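Side-chain contacts in RTX-adhesin (Marinomonas primoryensis, PDB 5IRB), which probably serves, as part of a giant calcium-binding adhesin, in fixing its Antarctic bacterium to diatoms and ice: residues 246-249 with 250-254; 162-165 with 166-170; 68-71 with 72-75; 151-155 with 156-160. All coordinates share one frame; numbering follows the deposited sequence.

Overall arrangement
The chain is elongated, with beta-sandwich domains in series. Contact 3 lies in the first, contacts 2 and 4 share the middle one, and contact 1 lies in the last. Contacts 1 and 3 are on opposite sides of the chain's centre, their own centres about 74 Å apart. Contacts 2 and 4 are neighbours, with centres about 18 Å apart. They touch where Trp169 CZ3 meets Met152 CE at 3.8 Å, inside the sandwich. The side chain of Asp247 (contact 1) is about 5 Å from a bound calcium ion, that of Ile154 (contact 4) about 7 Å, that of Leu74 (contact 3) about 8 Å and that of Lys167 (contact 2) about 10 Å.

Contact 1. Residues 246-249 with 250-254; sequences GDIA and EGDTV
The carboxylate of Asp252 has the backbone of Ala249 over one face. Ala249 N donates to Asp252 OD2 at 2.8 Å, and it comes in from well above the carboxylate plane, 68° out of it. The carbonyl of Ala249 lies over the same face, with its O 3.1 Å from Asp252 CG. Beyond the two carboxylate oxygens sits a water, 2.9 Å from Asp252 OD2 and 3.0 Å from Asp252 OD1. The same water is 2.6 Å from Asp247 O. Further acceptors lie around it, so its protons may be shared among them and neither the link to OD2 nor that to Asp247 O is certain. Ile248 closes in beside OD2, where its CA is 3.4 Å from that oxygen. The side chains of Ile248 and Asp252 stand at about a right angle to each other. Asp252 CG is turned beside its own backbone N (chi1 -82°), which carries the carboxylate back over the start of the turn.

The motif is a type II beta turn from Ala249 to Asp252, closed by Asp252 N donating to Ala249 O at 3.0 Å. Gly251 takes its third position with positive phi. Ala249 and Asp252 are thus joined twice, once by the backbone and once by the side chain. The turn leads from the loop after strand 236-244 into strand 253-258 of a beta-sandwich domain.

OD2 is also hydrogen-bonded to Ser294 OG, on strand 287-295. Asp247 OD2 accepts from Asp213 N. That carboxylate is close to Asp296, which binds a calcium ion together with Asp209 and Ser211.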
ATOM      1  N   GLY A 246       4.757   9.234 -35.090  1.00 35.95           N
ATOM      2  CA  GLY A 246       5.252   9.160 -33.722  1.00 36.25           C
ATOM      3  C   GLY A 246       4.381   9.986 -32.792  1.00 35.50           C
ATOM      4  O   GLY A 246       3.155   9.948 -32.891  1.00 36.48           O
ATOM      5  N   ASP A 247       5.010  10.748 -31.903  1.00 35.11           N
ATOM      6  CA  ASP A 247       4.285  11.612 -30.982  1.00 34.98           C
ATOM      7  C   ASP A 247       4.159  13.054 -31.453  1.00 34.49           C
ATOM      8  O   ASP A 247       3.754  13.926 -30.682  1.00 34.13           O
ATOM      9  CB  ASP A 247       4.975  11.583 -29.619  1.00 35.96           C
ATOM     10  CG  ASP A 247       4.730  10.295 -28.896  1.00 36.60           C
ATOM     11  OD1 ASP A 247       3.586   9.788 -28.952  1.00 35.99           O
ATOM     12  OD2 ASP A 247       5.705   9.762 -28.354  1.00 37.83           O
ATOM     13  N   ILE A 248       4.495  13.313 -32.713  1.00 35.00           N
ATOM     14  CA  ILE A 248       4.350  14.667 -33.243  1.00 34.49           C
ATOM     15  C   ILE A 248       2.874  15.068 -33.207  1.00 34.40           C
ATOM     16  O   ILE A 248       1.994  14.284 -33.577  1.00 35.23           O
ATOM     17  CB  ILE A 248       4.909  14.800 -34.694  1.00 33.93           C
ATOM     18  CG1 ILE A 248       6.423  14.568 -34.710  1.00 34.16           C
ATOM     19  CG2 ILE A 248       4.567  16.162 -35.278  1.00 33.94           C
ATOM     20  CD1 ILE A 248       7.063  14.591 -36.114  1.00 34.72           C
ATOM     21  N   ALA A 249       2.593  16.291 -32.772  1.00 34.41           N
ATOM     22  CA  ALA A 249       1.210  16.711 -32.632  1.00 35.32           C
ATOM     23  C   ALA A 249       1.029  18.166 -33.043  1.00 36.19           C
ATOM     24  O   ALA A 249       1.970  18.950 -32.962  1.00 36.90           O
ATOM     25  CB  ALA A 249       0.754  16.515 -31.199  1.00 36.28           C
ATOM     26  N   GLU A 250      -0.175  18.513 -33.483  1.00 36.74           N
ATOM     27  CA  GLU A 250      -0.545  19.912 -33.700  1.00 38.62           C
ATOM     28  C   GLU A 250      -0.112  20.767 -32.522  1.00 39.58           C
ATOM     29  O   GLU A 250      -0.357  20.406 -31.382  1.00 39.85           O
ATOM     30  CB  GLU A 250      -2.051  20.064 -33.895  1.00 40.53           C
ATOM     31  CG  GLU A 250      -2.474  21.494 -34.231  1.00 42.82           C
ATOM     32  CD  GLU A 250      -3.972  21.648 -34.344  1.00 45.58           C
ATOM     33  OE1 GLU A 250      -4.688  20.635 -34.191  1.00 44.69           O
ATOM     34  OE2 GLU A 250      -4.433  22.781 -34.613  1.00 49.78           O
ATOM     35  N   GLY A 251       0.525  21.905 -32.790  1.00 39.78           N
ATOM     36  CA  GLY A 251       0.999  22.762 -31.717  1.00 40.08           C
ATOM     37  C   GLY A 251       2.445  22.549 -31.317  1.00 39.58           C
ATOM     38  O   GLY A 251       3.027  23.395 -30.622  1.00 39.65           O
ATOM     39  N   ASP A 252       3.037  21.434 -31.742  1.00 38.25           N
ATOM     40  CA  ASP A 252       4.442  21.195 -31.455  1.00 37.89           C
ATOM     41  C   ASP A 252       5.318  22.310 -32.034  1.00 38.99           C
ATOM     42  O   ASP A 252       5.028  22.854 -33.102  1.00 39.34           O
ATOM     43  CB  ASP A 252       4.872  19.843 -32.022  1.00 36.78           C
ATOM     44  CG  ASP A 252       4.501  18.674 -31.111  1.00 36.90           C
ATOM     45  OD1 ASP A 252       3.927  18.922 -30.026  1.00 37.28           O
ATOM     46  OD2 ASP A 252       4.794  17.511 -31.494  1.00 36.12           O
ATOM     47  N   THR A 253       6.426  22.605 -31.366  1.00 39.07           N
ATOM     48  CA  THR A 253       7.322  23.662 -31.829  1.00 39.50           C
ATOM     49  C   THR A 253       8.230  23.147 -32.925  1.00 38.42           C
ATOM     50  O   THR A 253       8.792  22.052 -32.804  1.00 37.24           O
ATOM     51  CB  THR A 253       8.168  24.223 -30.679  1.00 40.73           C
ATOM     52  OG1 THR A 253       7.303  24.854 -29.728  1.00 41.94           O
ATOM     53  CG2 THR A 253       9.186  25.257 -31.206  1.00 42.48           C
ATOM     54  N   VAL A 254       8.354  23.943 -33.992  1.00 38.48           N
ATOM     55  CA  VAL A 254       9.298  23.685 -35.062  1.00 38.05           C
ATOM     56  C   VAL A 254      10.403  24.734 -34.990  1.00 39.10           C
ATOM     57  O   VAL A 254      10.135  25.931 -34.994  1.00 40.33           O
ATOM     58  CB  VAL A 254       8.644  23.753 -36.467  1.00 38.30           C
ATOM     59  CG1 VAL A 254       9.597  23.183 -37.494  1.00 37.56           C
ATOM     60  CG2 VAL A 254       7.309  22.990 -36.494  1.00 37.84           C
TER
HETATM   61  O   HOH W   1       3.777  16.066 -29.144  1.00 29.35           O

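Contact 2. Residues 162-165 with 166-170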
ATOM      1  N   VAL A 162       7.148   3.230   8.569  1.00 32.77           N
ATOM      2  CA  VAL A 162       6.253   3.038   9.695  1.00 33.80           C
ATOM      3  C   VAL A 162       4.974   3.853   9.527  1.00 32.56           C
ATOM      4  O   VAL A 162       4.992   4.948   8.962  1.00 32.91           O
ATOM      5  CB  VAL A 162       6.962   3.414  11.018  1.00 36.98           C
ATOM      6  CG1 VAL A 162       5.990   3.427  12.185  1.00 37.34           C
ATOM      7  CG2 VAL A 162       8.082   2.417  11.310  1.00 39.60           C
ATOM      8  N   VAL A 163       3.856   3.309  10.005  1.00 31.21           N
ATOM      9  CA  VAL A 163       2.602   4.019   9.943  1.00 30.27           C
ATOM     10  C   VAL A 163       2.635   5.252  10.858  1.00 31.41           C
ATOM     11  O   VAL A 163       2.921   5.146  12.052  1.00 32.02           O
ATOM     12  CB  VAL A 163       1.455   3.067  10.314  1.00 29.76           C
ATOM     13  CG1 VAL A 163       0.125   3.798  10.346  1.00 30.35           C
ATOM     14  CG2 VAL A 163       1.457   1.830   9.386  1.00 28.70           C
ATOM     15  N   LEU A 164       2.314   6.416  10.298  1.00 31.23           N
ATOM     16  CA  LEU A 164       2.262   7.664  11.066  1.00 32.54           C
ATOM     17  C   LEU A 164       1.009   7.752  11.917  1.00 32.25           C
ATOM     18  O   LEU A 164       0.106   6.931  11.784  1.00 31.08           O
ATOM     19  CB  LEU A 164       2.315   8.878  10.134  1.00 33.20           C
ATOM     20  CG  LEU A 164       3.402   8.958   9.066  1.00 33.60           C
ATOM     21  CD1 LEU A 164       3.287  10.277   8.365  1.00 34.71           C
ATOM     22  CD2 LEU A 164       4.769   8.867   9.741  1.00 34.76           C
ATOM     23  N   ALA A 165       0.924   8.813  12.710  1.00 33.52           N
ATOM     24  CA  ALA A 165      -0.169   8.968  13.666  1.00 34.29           C
ATOM     25  C   ALA A 165      -1.506   8.956  12.960  1.00 33.69           C
ATOM     26  O   ALA A 165      -2.460   8.351  13.434  1.00 33.23           O
ATOM     27  CB  ALA A 165       0.007  10.261  14.452  1.00 36.43           C
ATOM     28  N   ASN A 166      -1.578   9.592  11.797  1.00 33.28           N
ATOM     29  CA  ASN A 166      -2.856   9.621  11.101  1.00 32.94           C
ATOM     30  C   ASN A 166      -3.091   8.408  10.196  1.00 31.42           C
ATOM     31  O   ASN A 166      -3.964   8.453   9.348  1.00 32.11           O
ATOM     32  CB  ASN A 166      -2.979  10.912  10.301  1.00 33.90           C
ATOM     33  CG  ASN A 166      -2.000  10.969   9.152  1.00 33.29           C
ATOM     34  OD1 ASN A 166      -1.290   9.995   8.865  1.00 31.31           O
ATOM     35  ND2 ASN A 166      -1.959  12.106   8.479  1.00 34.58           N
ATOM     36  N   LYS A 167      -2.273   7.367  10.347  1.00 31.06           N
ATOM     37  CA  LYS A 167      -2.406   6.101   9.610  1.00 30.65           C
ATOM     38  C   LYS A 167      -1.990   6.168   8.135  1.00 29.80           C
ATOM     39  O   LYS A 167      -2.113   5.184   7.409  1.00 28.36           O
ATOM     40  CB  LYS A 167      -3.828   5.526   9.712  1.00 31.94           C
ATOM     41  CG  LYS A 167      -4.271   5.164  11.163  1.00 33.19           C
ATOM     42  CD  LYS A 167      -5.255   3.999  11.086  1.00 34.90           C
ATOM     43  CE  LYS A 167      -5.673   3.490  12.433  1.00 37.43           C
ATOM     44  NZ  LYS A 167      -6.694   2.422  12.264  1.00 38.74           N
ATOM     45  N   THR A 168      -1.462   7.303   7.694  1.00 30.30           N
ATOM     46  CA  THR A 168      -0.771   7.322   6.416  1.00 29.99           C
ATOM     47  C   THR A 168       0.665   6.850   6.589  1.00 29.96           C
ATOM     48  O   THR A 168       1.132   6.622   7.719  1.00 30.60           O
ATOM     49  CB  THR A 168      -0.768   8.717   5.773  1.00 30.69           C
ATOM     50  OG1 THR A 168       0.002   9.609   6.581  1.00 30.62           O
ATOM     51  CG2 THR A 168      -2.205   9.236   5.629  1.00 31.17           C
ATOM     52  N   TRP A 169       1.326   6.613   5.457  1.00 28.74           N
ATOM     53  CA  TRP A 169       2.714   6.191   5.450  1.00 28.91           C
ATOM     54  C   TRP A 169       3.305   6.628   4.119  1.00 28.95           C
ATOM     55  O   TRP A 169       2.580   6.732   3.141  1.00 28.53           O
ATOM     56  CB  TRP A 169       2.864   4.679   5.639  1.00 28.30           C
ATOM     57  CG  TRP A 169       2.115   3.844   4.662  1.00 27.71           C
ATOM     58  CD1 TRP A 169       0.856   3.303   4.817  1.00 27.75           C
ATOM     59  CD2 TRP A 169       2.545   3.477   3.357  1.00 28.23           C
ATOM     60  NE1 TRP A 169       0.492   2.600   3.689  1.00 27.63           N
ATOM     61  CE2 TRP A 169       1.520   2.706   2.753  1.00 27.95           C
ATOM     62  CE3 TRP A 169       3.712   3.727   2.607  1.00 28.84           C
ATOM     63  CZ2 TRP A 169       1.611   2.182   1.462  1.00 28.07           C
ATOM     64  CZ3 TRP A 169       3.811   3.206   1.313  1.00 28.29           C
ATOM     65  CH2 TRP A 169       2.774   2.444   0.758  1.00 28.52           C
ATOM     66  N   SER A 170       4.608   6.868   4.070  1.00 29.39           N
ATOM     67  CA  SER A 170       5.251   7.063   2.776  1.00 29.83           C
ATOM     68  C   SER A 170       6.707   6.708   2.888  1.00 29.84           C
ATOM     69  O   SER A 170       7.286   6.758   3.971  1.00 30.10           O
ATOM     70  CB  SER A 170       5.103   8.507   2.291  1.00 31.35           C
ATOM     71  OG  SER A 170       5.789   9.391   3.157  1.00 33.67           O
TER
HETATM   72  O   HOH W   2       5.876   6.443   6.619  1.00 24.71           O
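Asn166, Leu164 and Val163 carry this contact. Asn166 OD1 is gripped by two donors from Thr168. The hydroxyl OG1 of Thr168 donates to it at 2.7 Å, in the carbonyl plane and on a lone pair. Thr168 N, two residues on, donates to the same OD1 at 2.9 Å in an Asx turn. It comes from above the amide plane. Asn166 CG sits between its backbone N and carbonyl carbon (chi1 67°), and this brings the amide oxygen over Thr168. Leu164 lies across the pair, with CD1 3.8 Å from Thr168 OG1 and CB 4.0 Å from Asn166 OD1. On the buried side, Val163 CG1 rests 3.5 Å from Lys167 CA. Leu164 to Lys167 form a type I beta turn, closed by Lys167 N to Leu164 O. Leu164 N adds a bond to Thr168 O at 2.8 Å. The turn links strand 157-162 of one sheet of the sandwich to strand 168-174 of the other. Trp169 packs inward on Ile114 and Val116, while Lys167 NZ is hydrogen-bonded to Ala144 O. Two bonds to one oxygen fix the rotation of the Asn166 amide, and the Thr168 hydroxyl proton is committed to it.

Contact 3. Residues 68-71 with 72-75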
ATOM      1  N   SER A  68      -6.881 -27.309  34.567  1.00 41.98           N
ATOM      2  CA  SER A  68      -6.513 -27.211  33.159  1.00 43.16           C
ATOM      3  C   SER A  68      -7.696 -27.479  32.223  1.00 42.09           C
ATOM      4  O   SER A  68      -8.372 -28.516  32.341  1.00 41.97           O
ATOM      5  CB  SER A  68      -5.388 -28.193  32.867  1.00 45.93           C
ATOM      6  OG  SER A  68      -4.223 -27.499  32.477  1.00 48.09           O
ATOM      7  N   VAL A  69      -7.955 -26.547  31.301  1.00 40.38           N
ATOM      8  CA  VAL A  69      -9.025 -26.742  30.321  1.00 39.84           C
ATOM      9  C   VAL A  69      -8.511 -26.496  28.894  1.00 41.09           C
ATOM     10  O   VAL A  69      -7.488 -25.840  28.707  1.00 41.78           O
ATOM     11  CB  VAL A  69     -10.234 -25.833  30.600  1.00 38.03           C
ATOM     12  CG1 VAL A  69     -10.685 -25.992  32.037  1.00 37.51           C
ATOM     13  CG2 VAL A  69      -9.916 -24.370  30.314  1.00 37.73           C
ATOM     14  N   ALA A  70      -9.197 -27.047  27.897  1.00 41.19           N
ATOM     15  CA  ALA A  70      -8.822 -26.799  26.499  1.00 42.08           C
ATOM     16  C   ALA A  70      -9.148 -25.358  26.081  1.00 40.30           C
ATOM     17  O   ALA A  70     -10.291 -24.914  26.146  1.00 38.23           O
ATOM     18  CB  ALA A  70      -9.509 -27.800  25.582  1.00 42.92           C
ATOM     19  N   GLY A  71      -8.139 -24.630  25.622  1.00 41.06           N
ATOM     20  CA  GLY A  71      -8.401 -23.324  25.026  1.00 40.49           C
ATOM     21  C   GLY A  71      -9.467 -23.381  23.940  1.00 39.83           C
ATOM     22  O   GLY A  71     -10.279 -22.468  23.819  1.00 38.66           O
ATOM     23  N   SER A  72      -9.523 -24.497  23.218  1.00 41.14           N
ATOM     24  CA  SER A  72     -10.463 -24.659  22.107  1.00 42.06           C
ATOM     25  C   SER A  72     -11.899 -24.673  22.594  1.00 40.91           C
ATOM     26  O   SER A  72     -12.785 -24.138  21.927  1.00 40.61           O
ATOM     27  CB  SER A  72     -10.175 -25.952  21.328  1.00 44.32           C
ATOM     28  OG  SER A  72     -10.482 -27.108  22.101  1.00 44.82           O
ATOM     29  N   ASP A  73     -12.122 -25.251  23.782  1.00 39.85           N
ATOM     30  CA  ASP A  73     -13.443 -25.227  24.391  1.00 38.54           C
ATOM     31  C   ASP A  73     -13.832 -23.826  24.831  1.00 37.15           C
ATOM     32  O   ASP A  73     -14.974 -23.422  24.651  1.00 37.06           O
ATOM     33  CB  ASP A  73     -13.508 -26.214  25.560  1.00 38.25           C
ATOM     34  CG  ASP A  73     -13.533 -27.648  25.083  1.00 40.08           C
ATOM     35  OD1 ASP A  73     -14.062 -27.881  23.974  1.00 41.41           O
ATOM     36  OD2 ASP A  73     -13.019 -28.536  25.788  1.00 40.24           O
ATOM     37  N   LEU A  74     -12.886 -23.074  25.376  1.00 36.42           N
ATOM     38  CA  LEU A  74     -13.167 -21.689  25.733  1.00 36.06           C
ATOM     39  C   LEU A  74     -13.469 -20.873  24.459  1.00 37.72           C
ATOM     40  O   LEU A  74     -14.454 -20.136  24.388  1.00 37.64           O
ATOM     41  CB  LEU A  74     -11.983 -21.077  26.500  1.00 35.59           C
ATOM     42  CG  LEU A  74     -11.727 -21.534  27.942  1.00 34.66           C
ATOM     43  CD1 LEU A  74     -10.332 -21.138  28.416  1.00 35.09           C
ATOM     44  CD2 LEU A  74     -12.798 -20.926  28.838  1.00 33.79           C
ATOM     45  N   SER A  75     -12.661 -21.067  23.425  1.00 40.09           N
ATOM     46  CA  SER A  75     -12.842 -20.310  22.196  1.00 42.17           C
ATOM     47  C   SER A  75     -14.179 -20.640  21.516  1.00 42.62           C
ATOM     48  O   SER A  75     -14.873 -19.747  21.023  1.00 43.43           O
ATOM     49  CB  SER A  75     -11.675 -20.592  21.246  1.00 43.98           C
ATOM     50  OG  SER A  75     -11.883 -19.947  20.007  1.00 47.18           O
TER
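Gly71 and Ser75 share the shortest bond at this strand-to-helix junction, with Ser75 N donating to Gly71 O at 2.8 Å. Here strand 64-70 runs straight into helix 71-76 of the sandwich domain, and Ala70 is the N-cap residue. Its carbonyl faces the first turn. Leu74 N donates to Ala70 O at 3.3 Å, nearly straight at 162° and in the carbonyl plane. Asp73 N makes a weak bond to the same oxygen.

The Asp73 carboxylate points to outside partners. Its OD2 is bonded to Tyr55 OH and its OD1 to Asn51 ND2. The Tyr55 hydroxyl is also bonded to Ala70 N, so Tyr55 ties the end of the strand to the helix.

Farther in lies the apolar packing. Val69 and Leu74 meet at about a right angle, Val69 CG2 being 3.8 Å from Leu74 CD1. With CG opposite its carbonyl carbon (chi1 -72°), Leu74 leans back toward Val69. Ile50 touches both side chains, and Phe104, on strand 95-106, also touches Leu74. On the other side of the junction, the Ala70 methyl CB meets two oxygens, Asp73 OD2 at 3.6 Å and Ser72 OG at 3.7 Å.

Contact 4. Residues 151-155 with 156-160; sequences SMTIN and GTLYT
Met152 and Tyr159 slant across each other on the inner face of a beta hairpin, with Met152 CG 3.8 Å from Tyr159 CB. Strands 149-154 and 157-162 are joined by a type I' turn from Ile154 to Thr157. Asn155 and Gly156 hold its middle positions, both with positive phi. The strands are antiparallel. Met152 with Tyr159 and Ile154 with Thr157 are hydrogen-bonded pairs, the straightest bond being Tyr159 N to Met152 O (2.7 Å, 171°).

Ile154 stands at about a right angle to Tyr159, and its CB is 4.0 Å from Tyr159 CE1. The ring thus runs toward the turn, with Met152 O at its edge. Its OH bonds to Asp177 OD2 and to Ser174 N. Asn155 ND2 holds the other oxygen of Asp177, while Asn155 N bonds to Asp181, a metal ligand.

On the outer face Leu158 leans over Thr153. With CG anti to the backbone N (chi1 180°) and the next torsion at 61°, Leu158 CD1 comes 3.6 Å from Thr153 OG1. At the turn, a water donates to Asn155 O at 2.8 Å and accepts from Thr157 OG1 at 2.7 Å.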
ATOM      1  N   SER A 151       6.130  -2.612   4.669  1.00 34.25           N
ATOM      2  CA  SER A 151       7.247  -3.076   3.865  1.00 35.96           C
ATOM      3  C   SER A 151       6.851  -3.453   2.432  1.00 35.80           C
ATOM      4  O   SER A 151       5.683  -3.721   2.125  1.00 34.78           O
ATOM      5  CB  SER A 151       7.941  -4.247   4.550  1.00 38.59           C
ATOM      6  OG  SER A 151       7.079  -5.346   4.682  1.00 39.79           O
ATOM      7  N   MET A 152       7.843  -3.447   1.550  1.00 36.10           N
ATOM      8  CA  MET A 152       7.640  -3.752   0.142  1.00 36.23           C
ATOM      9  C   MET A 152       8.992  -4.099  -0.431  1.00 37.88           C
ATOM     10  O   MET A 152      10.003  -3.553   0.012  1.00 37.79           O
ATOM     11  CB  MET A 152       7.019  -2.572  -0.584  1.00 35.48           C
ATOM     12  CG  MET A 152       7.886  -1.328  -0.543  1.00 36.20           C
ATOM     13  SD  MET A 152       6.912   0.143  -0.834  1.00 35.64           S
ATOM     14  CE  MET A 152       6.315   0.403   0.840  1.00 36.25           C
ATOM     15  N   THR A 153       9.024  -5.026  -1.382  1.00 38.50           N
ATOM     16  CA  THR A 153      10.265  -5.365  -2.052  1.00 40.08           C
ATOM     17  C   THR A 153      10.124  -5.051  -3.545  1.00 39.77           C
ATOM     18  O   THR A 153       9.294  -5.640  -4.248  1.00 39.52           O
ATOM     19  CB  THR A 153      10.632  -6.836  -1.856  1.00 42.43           C
ATOM     20  OG1 THR A 153      10.694  -7.118  -0.460  1.00 42.79           O
ATOM     21  CG2 THR A 153      11.986  -7.126  -2.467  1.00 45.03           C
ATOM     22  N   ILE A 154      10.937  -4.113  -4.011  1.00 39.31           N
ATOM     23  CA  ILE A 154      10.769  -3.531  -5.339  1.00 39.38           C
ATOM     24  C   ILE A 154      12.063  -3.712  -6.107  1.00 41.25           C
ATOM     25  O   ILE A 154      13.102  -3.169  -5.720  1.00 41.34           O
ATOM     26  CB  ILE A 154      10.380  -2.036  -5.271  1.00 37.39           C
ATOM     27  CG1 ILE A 154       9.110  -1.864  -4.442  1.00 35.83           C
ATOM     28  CG2 ILE A 154      10.165  -1.457  -6.691  1.00 37.61           C
ATOM     29  CD1 ILE A 154       8.737  -0.427  -4.153  1.00 34.45           C
ATOM     30  N   ASN A 155      11.996  -4.512  -7.168  1.00 42.97           N
ATOM     31  CA  ASN A 155      13.174  -4.892  -7.941  1.00 45.19           C
ATOM     32  C   ASN A 155      14.230  -5.533  -7.054  1.00 46.81           C
ATOM     33  O   ASN A 155      15.425  -5.290  -7.209  1.00 47.88           O
ATOM     34  CB  ASN A 155      13.753  -3.670  -8.649  1.00 44.84           C
ATOM     35  CG  ASN A 155      14.732  -4.036  -9.743  1.00 47.15           C
ATOM     36  OD1 ASN A 155      14.584  -5.068 -10.390  1.00 49.03           O
ATOM     37  ND2 ASN A 155      15.740  -3.190  -9.954  1.00 47.39           N
ATOM     38  N   GLY A 156      13.783  -6.356  -6.112  1.00 47.38           N
ATOM     39  CA  GLY A 156      14.706  -7.033  -5.213  1.00 49.12           C
ATOM     40  C   GLY A 156      15.153  -6.218  -4.020  1.00 48.07           C
ATOM     41  O   GLY A 156      15.838  -6.731  -3.140  1.00 50.11           O
ATOM     42  N   THR A 157      14.749  -4.958  -3.949  1.00 45.68           N
ATOM     43  CA  THR A 157      15.172  -4.141  -2.820  1.00 44.94           C
ATOM     44  C   THR A 157      14.029  -3.941  -1.849  1.00 42.43           C
ATOM     45  O   THR A 157      12.938  -3.494  -2.223  1.00 39.75           O
ATOM     46  CB  THR A 157      15.686  -2.758  -3.274  1.00 44.69           C
ATOM     47  OG1 THR A 157      16.884  -2.919  -4.046  1.00 47.26           O
ATOM     48  CG2 THR A 157      15.955  -1.855  -2.068  1.00 44.28           C
ATOM     49  N   LEU A 158      14.311  -4.271  -0.591  1.00 42.59           N
ATOM     50  CA  LEU A 158      13.372  -4.110   0.499  1.00 40.82           C
ATOM     51  C   LEU A 158      13.292  -2.664   0.928  1.00 39.06           C
ATOM     52  O   LEU A 158      14.303  -2.069   1.277  1.00 40.38           O
ATOM     53  CB  LEU A 158      13.790  -4.978   1.687  1.00 42.84           C
ATOM     54  CG  LEU A 158      12.885  -4.907   2.919  1.00 41.63           C
ATOM     55  CD1 LEU A 158      11.476  -5.364   2.611  1.00 39.79           C
ATOM     56  CD2 LEU A 158      13.509  -5.733   4.047  1.00 43.76           C
ATOM     57  N   TYR A 159      12.098  -2.095   0.902  1.00 36.54           N
ATOM     58  CA  TYR A 159      11.887  -0.771   1.467  1.00 35.45           C
ATOM     59  C   TYR A 159      10.974  -0.891   2.677  1.00 35.06           C
ATOM     60  O   TYR A 159       9.954  -1.567   2.605  1.00 34.35           O
ATOM     61  CB  TYR A 159      11.279   0.189   0.440  1.00 33.95           C
ATOM     62  CG  TYR A 159      12.168   0.510  -0.752  1.00 34.81           C
ATOM     63  CD1 TYR A 159      12.219  -0.323  -1.875  1.00 35.45           C
ATOM     64  CD2 TYR A 159      12.957   1.665  -0.753  1.00 35.62           C
ATOM     65  CE1 TYR A 159      13.028   0.009  -2.989  1.00 36.39           C
ATOM     66  CE2 TYR A 159      13.763   1.993  -1.846  1.00 36.46           C
ATOM     67  CZ  TYR A 159      13.785   1.166  -2.951  1.00 36.82           C
ATOM     68  OH  TYR A 159      14.594   1.515  -3.996  1.00 38.16           O
ATOM     69  N   THR A 160      11.321  -0.197   3.761  1.00 35.65           N
ATOM     70  CA  THR A 160      10.538  -0.234   4.990  1.00 36.43           C
ATOM     71  C   THR A 160      10.177   1.157   5.465  1.00 35.14           C
ATOM     72  O   THR A 160      10.992   2.069   5.369  1.00 36.96           O
ATOM     73  CB  THR A 160      11.369  -0.946   6.098  1.00 39.28           C
ATOM     74  OG1 THR A 160      11.467  -2.334   5.782  1.00 41.46           O
ATOM     75  CG2 THR A 160      10.771  -0.772   7.477  1.00 40.08           C
TER
HETATM   76  O   HOH W   3      11.185  -6.954  -5.841  1.00 46.61           O
HETATM   77  O   HOH W   4      17.061  -3.128  -6.692  1.00 38.19           O